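Local coordinates for putative iron-regulated protein A (Parabacteroides distasonis ATCC 8503, PDB 4ECG) that binds calcium ions and, as an imelysin-like protein of peptidase family M75, is a putative metalloendopeptidase, at residues Thr150-Lys153 with Met154-Asp158; Thr256-Gly260 with Ser261-Ala265; His316-Thr319 with Lys320-Asn323; Ser328-Val331 with Val332-Lys336. One frame throughout, in Å; residues are numbered along the deposited sequence.

Interaction 1. Residues Thr150-Lys153 with Met154-Asp158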
loop_
_atom_site.group_PDB
_atom_site.type_symbol
_atom_site.label_atom_id
_atom_site.label_comp_id
_atom_site.label_asym_id
_atom_site.label_seq_id
_atom_site.Cartn_x
_atom_site.Cartn_y
_atom_site.Cartn_z
ATOM N N THR A 150 10.219 -10.890 -1.629
ATOM C CA THR A 150 11.039 -12.070 -1.835
ATOM C C THR A 150 11.089 -12.318 -3.368
ATOM O O THR A 150 12.155 -12.574 -3.907
ATOM C CB THR A 150 10.539 -13.313 -1.046
ATOM O OG1 THR A 150 10.602 -13.045 0.347
ATOM C CG2 THR A 150 11.385 -14.554 -1.344
ATOM N N ALA A 151 9.946 -12.256 -4.042
ATOM C CA ALA A 151 9.860 -12.325 -5.510
ATOM C C ALA A 151 10.780 -11.227 -6.134
ATOM O O ALA A 151 11.594 -11.516 -6.979
ATOM C CB ALA A 151 8.391 -12.177 -5.961
ATOM N N GLU A 152 10.708 -10.011 -5.606
ATOM C CA GLU A 152 11.471 -8.856 -6.092
ATOM C C GLU A 152 12.935 -9.151 -6.062
ATOM O O GLU A 152 13.667 -8.866 -7.031
ATOM C CB GLU A 152 11.192 -7.637 -5.184
ATOM C CG GLU A 152 11.654 -6.289 -5.729
ATOM C CD GLU A 152 11.713 -5.172 -4.694
ATOM O OE1 GLU A 152 11.446 -5.399 -3.460
ATOM O OE2 GLU A 152 12.077 -4.070 -5.141
ATOM N N LYS A 153 13.367 -9.713 -4.927
ATOM C CA LYS A 153 14.776 -9.926 -4.663
ATOM C C LYS A 153 15.333 -10.924 -5.660
ATOM O O LYS A 153 16.478 -10.803 -6.029
ATOM C CB LYS A 153 15.063 -10.449 -3.230
ATOM C CG LYS A 153 16.543 -10.276 -2.858
ATOM C CD LYS A 153 16.907 -10.786 -1.445
ATOM C CE LYS A 153 18.387 -10.578 -1.066
ATOM N NZ LYS A 153 19.351 -11.420 -1.850
HETATM N N MSE A 154 14.501 -11.864 -6.101
HETATM C CA MSE A 154 14.871 -12.889 -7.074
HETATM C C MSE A 154 14.694 -12.446 -8.533
HETATM O O MSE A 154 15.310 -13.035 -9.401
HETATM C CB MSE A 154 14.048 -14.155 -6.839
HETATM C CG MSE A 154 14.230 -14.785 -5.470
HETATM SE SE MSE A 154 12.959 -16.229 -5.059
HETATM C CE MSE A 154 13.786 -16.728 -3.405
ATOM N N LEU A 155 13.849 -11.451 -8.807
ATOM C CA LEU A 155 13.591 -11.025 -10.187
ATOM C C LEU A 155 14.495 -9.864 -10.677
ATOM O O LEU A 155 14.710 -9.684 -11.880
ATOM C CB LEU A 155 12.130 -10.593 -10.317
ATOM C CG LEU A 155 11.104 -11.693 -10.279
ATOM C CD1 LEU A 155 9.708 -11.059 -10.215
ATOM C CD2 LEU A 155 11.243 -12.638 -11.476
ATOM N N PHE A 156 14.989 -9.096 -9.729
ATOM C CA PHE A 156 15.576 -7.795 -9.956
ATOM C C PHE A 156 16.975 -7.683 -9.322
ATOM O O PHE A 156 17.240 -8.253 -8.279
ATOM C CB PHE A 156 14.706 -6.679 -9.310
ATOM C CG PHE A 156 13.405 -6.420 -9.991
ATOM C CD1 PHE A 156 13.341 -5.590 -11.135
ATOM C CD2 PHE A 156 12.228 -6.925 -9.491
ATOM C CE1 PHE A 156 12.138 -5.327 -11.750
ATOM C CE2 PHE A 156 11.011 -6.650 -10.109
ATOM C CZ PHE A 156 10.975 -5.874 -11.243
ATOM N N LEU A 157 17.848 -6.907 -9.941
ATOM C CA LEU A 157 19.110 -6.536 -9.310
ATOM C C LEU A 157 19.363 -5.052 -9.550
ATOM O O LEU A 157 19.460 -4.566 -10.701
ATOM C CB LEU A 157 20.252 -7.370 -9.864
ATOM C CG LEU A 157 21.632 -7.203 -9.230
ATOM C CD1 LEU A 157 21.561 -7.586 -7.747
ATOM C CD2 LEU A 157 22.636 -8.076 -10.004
ATOM N N ASP A 158 19.484 -4.329 -8.454
ATOM C CA ASP A 158 19.622 -2.882 -8.486
ATOM C C ASP A 158 18.875 -2.125 -9.630
ATOM O O ASP A 158 19.456 -1.365 -10.374
ATOM C CB ASP A 158 21.102 -2.488 -8.386
ATOM C CG ASP A 158 21.364 -1.531 -7.211
ATOM O OD1 ASP A 158 20.410 -0.941 -6.594
ATOM O OD2 ASP A 158 22.547 -1.401 -6.877
#

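Interaction 2. Residues Thr256-Gly260 with Ser261-Ala265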
loop_
_atom_site.group_PDB
_atom_site.type_symbol
_atom_site.label_atom_id
_atom_site.label_comp_id
_atom_site.label_asym_id
_atom_site.label_seq_id
_atom_site.Cartn_x
_atom_site.Cartn_y
_atom_site.Cartn_z
ATOM N N THR A 256 17.055 8.328 8.417
ATOM C CA THR A 256 17.712 8.403 9.734
ATOM C C THR A 256 18.932 7.465 9.743
ATOM O O THR A 256 20.040 7.857 10.149
ATOM C CB THR A 256 16.765 8.039 10.900
ATOM O OG1 THR A 256 15.643 8.909 10.871
ATOM C CG2 THR A 256 17.513 8.152 12.327
ATOM N N ALA A 257 18.728 6.249 9.245
ATOM C CA ALA A 257 19.764 5.219 9.191
ATOM C C ALA A 257 20.930 5.697 8.353
ATOM O O ALA A 257 22.075 5.560 8.757
ATOM C CB ALA A 257 19.187 3.896 8.627
ATOM N N TRP A 258 20.626 6.278 7.188
ATOM C CA TRP A 258 21.635 6.859 6.297
ATOM C C TRP A 258 22.444 7.927 6.949
ATOM O O TRP A 258 23.664 7.934 6.819
ATOM C CB TRP A 258 20.953 7.412 5.074
ATOM C CG TRP A 258 21.824 8.162 4.118
ATOM C CD1 TRP A 258 21.939 9.533 4.004
ATOM C CD2 TRP A 258 22.688 7.624 3.052
ATOM N NE1 TRP A 258 22.807 9.881 3.005
ATOM C CE2 TRP A 258 23.281 8.790 2.383
ATOM C CE3 TRP A 258 23.007 6.361 2.604
ATOM C CZ2 TRP A 258 24.156 8.662 1.297
ATOM C CZ3 TRP A 258 23.869 6.235 1.509
ATOM C CH2 TRP A 258 24.431 7.361 0.863
ATOM N N ASN A 259 21.775 8.827 7.665
ATOM C CA ASN A 259 22.486 9.889 8.405
ATOM C C ASN A 259 23.495 9.375 9.452
ATOM O O ASN A 259 24.564 9.928 9.558
ATOM C CB ASN A 259 21.516 10.923 8.998
ATOM C CG ASN A 259 20.801 11.719 7.912
ATOM O OD1 ASN A 259 21.352 11.945 6.836
ATOM N ND2 ASN A 259 19.567 12.129 8.179
ATOM N N GLY A 260 23.153 8.314 10.184
ATOM C CA GLY A 260 24.101 7.652 11.054
ATOM C C GLY A 260 25.184 6.836 10.331
ATOM O O GLY A 260 26.100 6.383 10.988
ATOM N N SER A 261 25.121 6.654 8.999
ATOM C CA SER A 261 26.040 5.706 8.312
ATOM C C SER A 261 27.288 6.316 7.640
ATOM O O SER A 261 27.567 7.498 7.767
ATOM C CB SER A 261 25.255 4.926 7.250
ATOM O OG SER A 261 25.098 5.704 6.048
ATOM N N ASN A 262 28.020 5.489 6.901
ATOM C CA ASN A 262 29.166 5.925 6.084
ATOM C C ASN A 262 28.774 6.718 4.819
ATOM O O ASN A 262 29.649 7.233 4.139
ATOM C CB ASN A 262 30.059 4.711 5.685
ATOM C CG ASN A 262 29.312 3.640 4.861
ATOM O OD1 ASN A 262 28.165 3.807 4.442
ATOM N ND2 ASN A 262 29.968 2.531 4.637
ATOM N N LYS A 263 27.480 6.802 4.506
ATOM C CA LYS A 263 26.942 7.538 3.343
ATOM C C LYS A 263 27.512 7.098 1.970
ATOM O O LYS A 263 27.712 7.896 1.071
ATOM C CB LYS A 263 27.052 9.039 3.562
ATOM C CG LYS A 263 26.250 9.527 4.771
ATOM C CD LYS A 263 25.968 11.034 4.773
ATOM C CE LYS A 263 25.385 11.509 6.104
ATOM N NZ LYS A 263 24.860 12.910 6.067
ATOM N N ASP A 264 27.723 5.797 1.841
ATOM C CA ASP A 264 28.181 5.147 0.632
ATOM C C ASP A 264 27.029 4.269 0.102
ATOM O O ASP A 264 26.753 3.174 0.651
ATOM C CB ASP A 264 29.434 4.311 0.959
ATOM C CG ASP A 264 30.003 3.599 -0.247
ATOM O OD1 ASP A 264 29.547 3.889 -1.378
ATOM O OD2 ASP A 264 30.888 2.723 -0.063
ATOM N N ALA A 265 26.331 4.792 -0.923
ATOM C CA ALA A 265 25.171 4.133 -1.587
ATOM C C ALA A 265 25.553 2.833 -2.307
ATOM O O ALA A 265 24.702 1.986 -2.505
ATOM C CB ALA A 265 24.490 5.076 -2.571
#

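Interaction 3. Residues His316-Thr319 with Lys320-Asn323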
loop_
_atom_site.group_PDB
_atom_site.type_symbol
_atom_site.label_atom_id
_atom_site.label_comp_id
_atom_site.label_asym_id
_atom_site.label_seq_id
_atom_site.Cartn_x
_atom_site.Cartn_y
_atom_site.Cartn_z
ATOM N N HIS A 316 -14.832 14.543 -0.193
ATOM C CA HIS A 316 -14.600 15.887 -0.724
ATOM C C HIS A 316 -15.840 16.724 -0.701
ATOM O O HIS A 316 -15.829 17.842 -0.200
ATOM C CB HIS A 316 -14.049 15.803 -2.134
ATOM C CG HIS A 316 -14.130 17.088 -2.893
ATOM N ND1 HIS A 316 -13.388 18.158 -2.576
ATOM C CD2 HIS A 316 -14.900 17.448 -4.002
ATOM C CE1 HIS A 316 -13.688 19.174 -3.435
ATOM N NE2 HIS A 316 -14.608 18.729 -4.300
ATOM N N ALA A 317 -16.927 16.190 -1.226
ATOM C CA ALA A 317 -18.162 16.947 -1.292
ATOM C C ALA A 317 -18.623 17.261 0.122
ATOM O O ALA A 317 -18.983 18.393 0.401
ATOM C CB ALA A 317 -19.237 16.166 -2.035
ATOM N N LEU A 318 -18.606 16.276 1.024
ATOM C CA LEU A 318 -19.128 16.517 2.366
ATOM C C LEU A 318 -18.262 17.545 3.095
ATOM O O LEU A 318 -18.788 18.473 3.703
ATOM C CB LEU A 318 -19.239 15.242 3.184
ATOM C CG LEU A 318 -20.282 14.195 2.785
ATOM C CD1 LEU A 318 -20.264 13.085 3.846
ATOM C CD2 LEU A 318 -21.659 14.792 2.592
ATOM N N THR A 319 -16.942 17.431 2.988
ATOM C CA THR A 319 -16.067 18.436 3.602
ATOM C C THR A 319 -16.296 19.844 3.038
ATOM O O THR A 319 -16.356 20.822 3.794
ATOM C CB THR A 319 -14.616 18.034 3.384
ATOM O OG1 THR A 319 -14.498 16.664 3.744
ATOM C CG2 THR A 319 -13.655 18.900 4.182
ATOM N N LYS A 320 -16.412 19.956 1.712
ATOM C CA LYS A 320 -16.700 21.251 1.087
ATOM C C LYS A 320 -17.944 21.894 1.715
ATOM O O LYS A 320 -17.911 23.060 2.139
ATOM C CB LYS A 320 -16.869 21.080 -0.433
ATOM C CG LYS A 320 -16.804 22.363 -1.260
ATOM C CD LYS A 320 -16.792 22.072 -2.760
ATOM C CE LYS A 320 -17.275 23.276 -3.561
ATOM N NZ LYS A 320 -16.959 23.112 -5.010
HETATM N N MSE A 321 -19.019 21.108 1.792
HETATM C CA MSE A 321 -20.288 21.503 2.416
HETATM C C MSE A 321 -20.102 21.970 3.871
HETATM O O MSE A 321 -20.698 22.957 4.275
HETATM C CB MSE A 321 -21.276 20.313 2.325
HETATM C CG MSE A 321 -22.723 20.509 2.894
HETATM SE SE MSE A 321 -23.518 18.810 3.592
HETATM C CE MSE A 321 -23.296 17.784 1.893
ATOM N N ILE A 322 -19.283 21.262 4.655
ATOM C CA ILE A 322 -19.051 21.562 6.091
ATOM C C ILE A 322 -18.146 22.794 6.256
ATOM O O ILE A 322 -18.457 23.723 7.025
ATOM C CB ILE A 322 -18.469 20.341 6.868
ATOM C CG1 ILE A 322 -19.430 19.147 6.844
ATOM C CG2 ILE A 322 -18.282 20.657 8.341
ATOM C CD1 ILE A 322 -18.810 17.823 7.222
ATOM N N ASN A 323 -17.053 22.836 5.491
ATOM C CA ASN A 323 -16.111 23.970 5.539
ATOM C C ASN A 323 -15.304 24.114 4.254
ATOM O O ASN A 323 -14.303 23.421 4.096
ATOM C CB ASN A 323 -15.193 23.766 6.729
ATOM C CG ASN A 323 -14.331 24.958 7.006
ATOM O OD1 ASN A 323 -13.708 25.498 6.090
ATOM N ND2 ASN A 323 -14.284 25.392 8.268
#

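Interaction 4. Residues Ser328-Val331 with Val332-Lys336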
loop_
_atom_site.group_PDB
_atom_site.type_symbol
_atom_site.label_atom_id
_atom_site.label_comp_id
_atom_site.label_asym_id
_atom_site.label_seq_id
_atom_site.Cartn_x
_atom_site.Cartn_y
_atom_site.Cartn_z
ATOM N N SER A 328 -10.605 22.969 0.596
ATOM C CA SER A 328 -9.692 23.592 -0.321
ATOM C C SER A 328 -8.271 23.348 0.174
ATOM O O SER A 328 -7.400 23.048 -0.626
ATOM C CB SER A 328 -10.031 25.059 -0.409
ATOM O OG SER A 328 -9.163 25.666 -1.297
ATOM N N LEU A 329 -8.048 23.397 1.489
ATOM C CA LEU A 329 -6.701 23.128 2.014
ATOM C C LEU A 329 -6.247 21.640 1.798
ATOM O O LEU A 329 -5.043 21.365 1.650
ATOM C CB LEU A 329 -6.610 23.517 3.491
ATOM C CG LEU A 329 -6.393 24.979 3.852
ATOM C CD1 LEU A 329 -6.538 25.059 5.370
ATOM C CD2 LEU A 329 -5.033 25.564 3.378
HETATM N N MSE A 330 -7.219 20.718 1.804
HETATM C CA MSE A 330 -7.030 19.304 1.550
HETATM C C MSE A 330 -6.763 18.996 0.108
HETATM O O MSE A 330 -5.916 18.138 -0.196
HETATM C CB MSE A 330 -8.260 18.487 1.953
HETATM C CG MSE A 330 -8.399 18.214 3.468
HETATM SE SE MSE A 330 -7.153 16.936 4.162
HETATM C CE MSE A 330 -7.087 15.648 2.727
ATOM N N VAL A 331 -7.505 19.651 -0.778
ATOM C CA VAL A 331 -7.244 19.532 -2.208
ATOM C C VAL A 331 -5.768 19.902 -2.486
ATOM O O VAL A 331 -5.052 19.120 -3.079
ATOM C CB VAL A 331 -8.237 20.410 -3.031
ATOM C CG1 VAL A 331 -7.804 20.512 -4.504
ATOM C CG2 VAL A 331 -9.650 19.856 -2.863
ATOM N N VAL A 332 -5.327 21.070 -2.004
ATOM C CA VAL A 332 -3.955 21.556 -2.190
ATOM C C VAL A 332 -2.965 20.548 -1.591
ATOM O O VAL A 332 -1.982 20.177 -2.212
ATOM C CB VAL A 332 -3.774 22.992 -1.572
ATOM C CG1 VAL A 332 -2.302 23.333 -1.301
ATOM C CG2 VAL A 332 -4.448 24.085 -2.454
ATOM N N GLN A 333 -3.259 20.037 -0.413
ATOM C CA GLN A 333 -2.295 19.243 0.323
ATOM C C GLN A 333 -2.079 17.864 -0.274
ATOM O O GLN A 333 -0.958 17.364 -0.231
ATOM C CB GLN A 333 -2.717 19.101 1.795
ATOM C CG GLN A 333 -1.617 18.674 2.721
ATOM C CD GLN A 333 -0.454 19.650 2.788
ATOM O OE1 GLN A 333 -0.640 20.852 2.903
ATOM N NE2 GLN A 333 0.773 19.115 2.752
ATOM N N ILE A 334 -3.127 17.223 -0.787
ATOM C CA ILE A 334 -2.968 15.894 -1.450
ATOM C C ILE A 334 -1.973 16.078 -2.619
ATOM O O ILE A 334 -0.952 15.383 -2.734
ATOM C CB ILE A 334 -4.333 15.286 -1.925
ATOM C CG1 ILE A 334 -5.173 14.859 -0.698
ATOM C CG2 ILE A 334 -4.117 14.108 -2.864
ATOM C CD1 ILE A 334 -6.683 14.810 -0.908
ATOM N N ASP A 335 -2.265 17.067 -3.451
ATOM C CA ASP A 335 -1.394 17.379 -4.591
ATOM C C ASP A 335 0.021 17.855 -4.191
ATOM O O ASP A 335 0.981 17.493 -4.832
ATOM C CB ASP A 335 -2.089 18.381 -5.509
ATOM C CG ASP A 335 -3.133 17.710 -6.456
ATOM O OD1 ASP A 335 -3.329 16.470 -6.440
ATOM O OD2 ASP A 335 -3.774 18.445 -7.234
ATOM N N LYS A 336 0.158 18.617 -3.109
ATOM C CA LYS A 336 1.486 19.050 -2.626
ATOM C C LYS A 336 2.325 17.837 -2.154
ATOM O O LYS A 336 3.530 17.785 -2.320
ATOM C CB LYS A 336 1.266 20.018 -1.476
ATOM C CG LYS A 336 2.303 21.102 -1.261
ATOM C CD LYS A 336 1.745 22.126 -0.255
ATOM C CE LYS A 336 2.789 22.580 0.764
ATOM N NZ LYS A 336 2.226 23.450 1.836
#

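Interaction 1. Residues Thr150-Lys153 with Met154-Asp158
E152 meets F156 where helix 147-155 gives way to the short strand 156-157, and the contact is the C-terminal end of that helix. The CG methylene of E152 lies 3.9 Å from ring carbon CD2 of F156, and the two side chains cross at about a right angle, the carboxylate turned 79° from the ring. The same ring turns its edge to the carbonyl of E152, whose O is 3.4 Å from CD2 of F156. Two residues earlier in the helix, the methyl CG2 of T150 lies beside the terminal methyl CE of selenomethionine M154, 3.8 Å away. M154 suits this place because its chain runs extended beyond CG, reaching alongside T150 toward helices 115-124 and 171-196, where both side chains touch I118 and Y176.

Backbone bonds position these groups. The N of M154 donates to T150 O, and the N of L155 to A151 O; the latter is bifurcated, with a weaker second arm to E152 O. F156 then leaves helical geometry, its N making a weak bond to E152 O.

Outward, the carboxylate of E152 is held by H149 and S281, as befits a buried acid, and W81 of helix 71-89 meets the F156 ring edge-to-face. CG of L155 rests 3.3 Å from A151 O, because chi1 of -72° sets CG beside its own backbone N.

Interaction 2. Residues Thr256-Gly260 with Ser261-Ala265
W258 and K263 carry this contact by a CH-pi interaction. CA of K263 stands over one face of the indole, 3.6 Å from the centroid of its six-membered ring and 16° off the normal. The lysine is well suited: its aliphatic chain runs on past the indole at about a right angle, CB 3.7 Å from CZ2 of W258. Apolar packing adds A265, whose CB is 4.1 Å from CH2 of W258. The backbone N of A265 lies separately at the edge of the ring. With chi1 at 174°, the indole is directed from the last turn of the helix back under the loop. Cutting W258 back to an alanine is likely to take away the surface on which CA of K263 and the methyl of A265 rest.

The hydrogen bonds centre on S261. Its OG gives a proton to W258 O at 2.8 Å, and its N donates to the same oxygen at 2.9 Å from above the carbonyl plane, so one carbonyl is gripped twice. OG in turn accepts from K263 N, 3.0 Å away with a nearly straight N-H of 164°, and N270 ND2 is a further partner. A serine serves here because its short hydroxyl both donates and accepts close to the main chain. The OG-to-K263 N bond makes an ST turn, which takes the chain out of helix 239-259 into the following loop.

Interaction 3. Residues His316-Thr319 with Lys320-Asn323
K320 meets H316 one helical turn back, its N donating to H316 O at 2.9 Å in a nearly straight bond of 167°. Its chain, extended beyond CG, carries CD to 4.3 Å from NE2 of H316, lying oblique to the imidazole. This long aliphatic stem lets a surface lysine pack by its methylenes, and it also touches D327 of helix 324-343, the residue that takes the hydrogen bond from H316 ND1.

M321 follows, a selenomethionine whose N bonds to A317 O. Its flexible chain bends at chi3, -56°, so that CE comes back beside L318, 3.5 Å from the methyl CD2. These two lie side by side and point the same way, a close apolar contact for which an unbranched, pliable chain is fitting. L318 continues it onto M32 and V35 of helix 29-68.

I322 comes next, its N donating to L318 O at 3.0 Å. The branch CG1 lies beside the backbone N, which brings it to 3.3 Å from the same L318 oxygen.

N323 leaves helical geometry and closes the helix: its N donates to T319 O at 2.7 Å. It is also the N-cap of helix 324-343, its OD1 accepting from L326 N, while ND2 gives to P20 O and to D22. Asparagine suits this junction because its amide can accept for a helix start and donate to the N-terminal segment together. The chemistry thus implies a division of labour: L318 and M321 pack on helix 29-68, while H316 ND1 and the N323 amide are bonded to D327 and to P20, D22 and L326.

Interaction 4. Residues Ser328-Val331 with Val332-Lys336
I334 and M330 stand one turn apart on helix 324-343, an i to i+4 pair on the face of an alpha-helix that packs against its neighbours. CB of I334 lies 3.7 Å from M330 O, the oxygen to which the I334 N also donates at 3.0 Å. CG1, set beside the backbone N by a chi1 of -70°, comes to 3.4 Å from that carbonyl oxygen and also approaches CE of M330. At the tip, methyl CD1 lies 3.8 Å from CE of selenomethionine M330. The two side chains cross obliquely, M330 bending at chi2 and chi3 to fold its methyl over toward the isoleucine. A flexible chain that can bend and a branched one that fills space make a good match in a buried place. With a valine at I334 the tip that meets M330 CE is missing, which is likely to leave that methyl without its neighbour and open a gap facing L368 and Y299.

Those residues belong to helices 355-377 and 284-300, which M330 and I334 both touch, so the pair packs against two neighbouring helices. On the flanks, V332 donates its N to S328 O, while D335 suits the partly exposed side, forming a salt bridge with K296. Q333 donates its N to L329 O, and its side chain leads off toward helix 355-377 where it touches D367. Its CB sits close to the preceding turn, 3.2 Å from L329 O.

Read from the N terminus, the four contacts come in series, each spanning a few residues within a helix or at its end, so none closes a long loop, nests in or crosses another. Interaction 1 ends helix 147-155 and starts the small two-stranded sheet; interaction 2 ends helix 239-259 and opens the loop leading to helix 271-275. Their nearest atoms are about 6 Å apart, and R349 is an outside partner of both, bonded to D158 and A265. Interactions 3 and 4 lie farther along, on successive helices 315-322 and 324-343, and touch: ND1 of H316 is 4.1 Å from CG2 of V331. Interactions 1 and 3 lie on opposite sides of the chain's centre.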